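PDB 1X9F: globin II, extracellular from Lumbricus terrestris, which probably carries oxygen as one of the haem-bearing globin subunits of the giant extracellular haemoglobin, erythrocruorin. Local coordinates for residues K100-D103 and N104-D107. Residues are numbered along the deposited sequence; the frame is centred on the assembly and turned at random.
Sequences KIPD and NYFD. With HEM (protoporphyrin IX containing Fe), chain O.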
ATOM      1  N   LYS B 100     -27.153 -49.197 -27.718  1.00 46.61           N
ATOM      2  CA  LYS B 100     -28.397 -49.682 -27.129  1.00 47.88           C
ATOM      3  C   LYS B 100     -28.529 -49.114 -25.725  1.00 47.70           C
ATOM      4  O   LYS B 100     -28.188 -49.789 -24.744  1.00 50.78           O
ATOM      5  CB  LYS B 100     -28.425 -51.217 -27.122  1.00 49.05           C
ATOM      6  CG  LYS B 100     -28.268 -51.870 -28.519  1.00 52.59           C
ATOM      7  CD  LYS B 100     -28.415 -53.398 -28.431  1.00 59.43           C
ATOM      8  CE  LYS B 100     -28.549 -54.045 -29.811  1.00 57.61           C
ATOM      9  NZ  LYS B 100     -27.283 -54.006 -30.604  1.00 58.55           N
ATOM     10  N   ILE B 101     -28.991 -47.870 -25.622  1.00 44.25           N
ATOM     11  CA  ILE B 101     -29.118 -47.242 -24.308  1.00 39.74           C
ATOM     12  C   ILE B 101     -30.586 -47.125 -23.922  1.00 38.67           C
ATOM     13  O   ILE B 101     -31.299 -46.270 -24.454  1.00 39.74           O
ATOM     14  CB  ILE B 101     -28.414 -45.858 -24.263  1.00 39.63           C
ATOM     15  CG1 ILE B 101     -26.987 -45.954 -24.820  1.00 37.32           C
ATOM     16  CG2 ILE B 101     -28.406 -45.319 -22.834  1.00 32.48           C
ATOM     17  CD1 ILE B 101     -26.324 -44.607 -25.064  1.00 36.22           C
ATOM     18  N   PRO B 102     -31.052 -47.992 -23.022  1.00 36.03           N
ATOM     19  CA  PRO B 102     -32.418 -47.873 -22.512  1.00 36.28           C
ATOM     20  C   PRO B 102     -32.642 -46.584 -21.697  1.00 35.63           C
ATOM     21  O   PRO B 102     -31.694 -46.052 -21.111  1.00 33.93           O
ATOM     22  CB  PRO B 102     -32.579 -49.123 -21.633  1.00 34.85           C
ATOM     23  CG  PRO B 102     -31.190 -49.532 -21.288  1.00 33.35           C
ATOM     24  CD  PRO B 102     -30.346 -49.159 -22.459  1.00 33.00           C
ATOM     25  N   ASP B 103     -33.885 -46.090 -21.674  1.00 36.21           N
ATOM     26  CA  ASP B 103     -34.245 -44.883 -20.910  1.00 36.99           C
ATOM     27  C   ASP B 103     -33.799 -45.018 -19.463  1.00 36.03           C
ATOM     28  O   ASP B 103     -33.340 -44.055 -18.841  1.00 37.75           O
ATOM     29  CB  ASP B 103     -35.761 -44.650 -20.902  1.00 37.14           C
ATOM     30  CG  ASP B 103     -36.364 -44.537 -22.291  1.00 42.29           C
ATOM     31  OD1 ASP B 103     -35.653 -44.151 -23.254  1.00 43.75           O
ATOM     32  OD2 ASP B 103     -37.576 -44.807 -22.509  1.00 49.30           O
ATOM     33  N   ASN B 104     -33.979 -46.228 -18.948  1.00 35.76           N
ATOM     34  CA  ASN B 104     -33.527 -46.645 -17.638  1.00 34.38           C
ATOM     35  C   ASN B 104     -32.136 -46.094 -17.305  1.00 34.27           C
ATOM     36  O   ASN B 104     -31.870 -45.696 -16.161  1.00 31.55           O
ATOM     37  CB  ASN B 104     -33.555 -48.174 -17.675  1.00 36.15           C
ATOM     38  CG  ASN B 104     -32.877 -48.808 -16.506  1.00 39.52           C
ATOM     39  OD1 ASN B 104     -33.134 -48.463 -15.353  1.00 47.52           O
ATOM     40  ND2 ASN B 104     -32.012 -49.773 -16.789  1.00 46.07           N
ATOM     41  N   TYR B 105     -31.263 -46.045 -18.317  1.00 32.41           N
ATOM     42  CA  TYR B 105     -29.902 -45.548 -18.126  1.00 31.97           C
ATOM     43  C   TYR B 105     -29.798 -44.029 -18.065  1.00 32.06           C
ATOM     44  O   TYR B 105     -29.180 -43.499 -17.140  1.00 31.43           O
ATOM     45  CB  TYR B 105     -28.958 -46.076 -19.195  1.00 31.74           C
ATOM     46  CG  TYR B 105     -28.682 -47.553 -19.136  1.00 31.01           C
ATOM     47  CD1 TYR B 105     -27.880 -48.144 -20.105  1.00 29.13           C
ATOM     48  CD2 TYR B 105     -29.215 -48.365 -18.130  1.00 29.51           C
ATOM     49  CE1 TYR B 105     -27.606 -49.491 -20.083  1.00 30.76           C
ATOM     50  CE2 TYR B 105     -28.949 -49.726 -18.100  1.00 29.09           C
ATOM     51  CZ  TYR B 105     -28.143 -50.280 -19.083  1.00 32.95           C
ATOM     52  OH  TYR B 105     -27.862 -51.625 -19.081  1.00 33.56           O
ATOM     53  N   PHE B 106     -30.374 -43.329 -19.047  1.00 31.26           N
ATOM     54  CA  PHE B 106     -30.439 -41.860 -18.995  1.00 31.46           C
ATOM     55  C   PHE B 106     -31.057 -41.444 -17.684  1.00 32.06           C
ATOM     56  O   PHE B 106     -30.727 -40.396 -17.133  1.00 32.82           O
ATOM     57  CB  PHE B 106     -31.277 -41.278 -20.132  1.00 30.65           C
ATOM     58  CG  PHE B 106     -30.605 -41.335 -21.450  1.00 31.21           C
ATOM     59  CD1 PHE B 106     -30.898 -42.358 -22.333  1.00 29.56           C
ATOM     60  CD2 PHE B 106     -29.655 -40.383 -21.805  1.00 32.39           C
ATOM     61  CE1 PHE B 106     -30.273 -42.428 -23.559  1.00 29.23           C
ATOM     62  CE2 PHE B 106     -29.020 -40.448 -23.029  1.00 30.02           C
ATOM     63  CZ  PHE B 106     -29.329 -41.472 -23.910  1.00 29.59           C
ATOM     64  N   ASP B 107     -31.951 -42.290 -17.188  1.00 32.78           N
ATOM     65  CA  ASP B 107     -32.641 -42.033 -15.944  1.00 34.76           C
ATOM     66  C   ASP B 107     -31.708 -42.088 -14.732  1.00 32.76           C
ATOM     67  O   ASP B 107     -31.752 -41.198 -13.881  1.00 33.46           O
ATOM     68  CB  ASP B 107     -33.803 -43.007 -15.772  1.00 35.93           C
ATOM     69  CG  ASP B 107     -34.779 -42.550 -14.717  1.00 45.34           C
ATOM     70  OD1 ASP B 107     -35.533 -41.590 -14.985  1.00 55.67           O
ATOM     71  OD2 ASP B 107     -34.864 -43.086 -13.591  1.00 51.42           O
TER
HETATM   72  CHA HEM O 160     -19.982 -40.860 -25.462  1.00 20.41           C
HETATM   73  CHB HEM O 160     -22.476 -37.009 -23.788  1.00 20.04           C
HETATM   74  CHC HEM O 160     -25.517 -39.991 -21.382  1.00 17.94           C
HETATM   75  CHD HEM O 160     -23.164 -43.860 -23.261  1.00 16.55           C
HETATM   76  C1A HEM O 160     -20.365 -39.478 -25.133  1.00 19.81           C
HETATM   77  C2A HEM O 160     -19.603 -38.413 -25.609  1.00 21.33           C
HETATM   78  C3A HEM O 160     -20.305 -37.222 -25.128  1.00 21.79           C
HETATM   79  C4A HEM O 160     -21.452 -37.829 -24.421  1.00 19.47           C
HETATM   80  CMA HEM O 160     -19.948 -35.768 -25.314  1.00 18.23           C
HETATM   81  CAA HEM O 160     -18.310 -38.451 -26.383  1.00 24.08           C
HETATM   82  CBA HEM O 160     -18.495 -38.384 -27.885  1.00 28.75           C
HETATM   83  CGA HEM O 160     -17.113 -38.543 -28.474  1.00 32.66           C
HETATM   84  O1A HEM O 160     -16.333 -37.562 -28.469  1.00 38.78           O
HETATM   85  O2A HEM O 160     -16.795 -39.658 -28.937  1.00 34.26           O
HETATM   86  C1B HEM O 160     -23.556 -37.519 -22.947  1.00 17.96           C
HETATM   87  C2B HEM O 160     -24.382 -36.642 -22.280  1.00 17.59           C
HETATM   88  C3B HEM O 160     -25.215 -37.495 -21.636  1.00 20.01           C
HETATM   89  C4B HEM O 160     -24.870 -38.797 -21.921  1.00 20.00           C
HETATM   90  CMB HEM O 160     -24.372 -35.134 -22.266  1.00 16.72           C
HETATM   91  CAB HEM O 160     -26.176 -37.005 -20.854  1.00 18.44           C
HETATM   92  CBB HEM O 160     -27.109 -36.418 -20.130  1.00 23.72           C
HETATM   93  C1C HEM O 160     -25.081 -41.364 -21.665  1.00 18.46           C
HETATM   94  C2C HEM O 160     -25.714 -42.426 -21.050  1.00 15.34           C
HETATM   95  C3C HEM O 160     -25.059 -43.514 -21.579  1.00 19.91           C
HETATM   96  C4C HEM O 160     -24.083 -43.028 -22.453  1.00 15.91           C
HETATM   97  CMC HEM O 160     -26.858 -42.347 -20.068  1.00 22.11           C
HETATM   98  CAC HEM O 160     -25.370 -44.929 -21.243  1.00 22.34           C
HETATM   99  CBC HEM O 160     -25.331 -45.316 -19.958  1.00 21.57           C
HETATM  100  C1D HEM O 160     -22.040 -43.361 -24.082  1.00 18.96           C
HETATM  101  C2D HEM O 160     -21.129 -44.234 -24.674  1.00 18.02           C
HETATM  102  C3D HEM O 160     -20.206 -43.430 -25.302  1.00 17.18           C
HETATM  103  C4D HEM O 160     -20.687 -42.066 -25.010  1.00 18.55           C
HETATM  104  CMD HEM O 160     -21.153 -45.744 -24.636  1.00 20.43           C
HETATM  105  CAD HEM O 160     -19.011 -43.840 -26.124  1.00 19.72           C
HETATM  106  CBD HEM O 160     -17.880 -44.344 -25.243  1.00 24.88           C
HETATM  107  CGD HEM O 160     -16.726 -44.667 -26.158  1.00 24.92           C
HETATM  108  O1D HEM O 160     -16.192 -43.750 -26.819  1.00 29.13           O
HETATM  109  O2D HEM O 160     -16.347 -45.851 -26.227  1.00 32.81           O
HETATM  110  NA  HEM O 160     -21.518 -39.180 -24.455  1.00 19.43           N
HETATM  111  NB  HEM O 160     -23.813 -38.839 -22.766  1.00 14.12           N
HETATM  112  NC  HEM O 160     -24.097 -41.675 -22.551  1.00 16.89           N
HETATM  113  ND  HEM O 160     -21.802 -42.035 -24.252  1.00 18.51           N
HETATM  114 FE   HEM O 160     -22.849 -40.436 -23.568  1.00 24.19          FE
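The carbonyl oxygen of Pro102 accepts a hydrogen bond from the backbone N-H of Tyr105, N to O 2.8 Å, and so closes the first turn of helix 103-121, the G helix of the globin fold, with Pro102 as its N-cap. That bond spans three residues, whereas the next carbonyl, Asp103 O, takes a hydrogen bond at 2.8 Å from Asp107 N, four residues ahead. How a helix start can also build a cofactor pocket is plain from the side chains. Pro102 lays its ring over one face of Tyr105, CG standing 3.6 Å from the ring centroid in a CH-pi contact. The phenol gets there because Tyr105 CG sits beside its own backbone N, chi1 -68°, which folds the ring back under the proline; Leu47 also touches Tyr105. With an alanine here the Pro102 ring would probably lose its aromatic partner, and a gap would be likely to open where the tyrosine ring lies by the haem vinyl carbon CBC. Ile101 reaches both the helix and the porphyrin: its CG2 touches Phe106 CE1 at 3.5 Å, and its CD1 reaches the haem meso carbon CHD. Phe106, which also touches Ile141 of helix 127-142, receives the haem methyl CMC over one face, offset toward the rim, 3.8 Å from CD2.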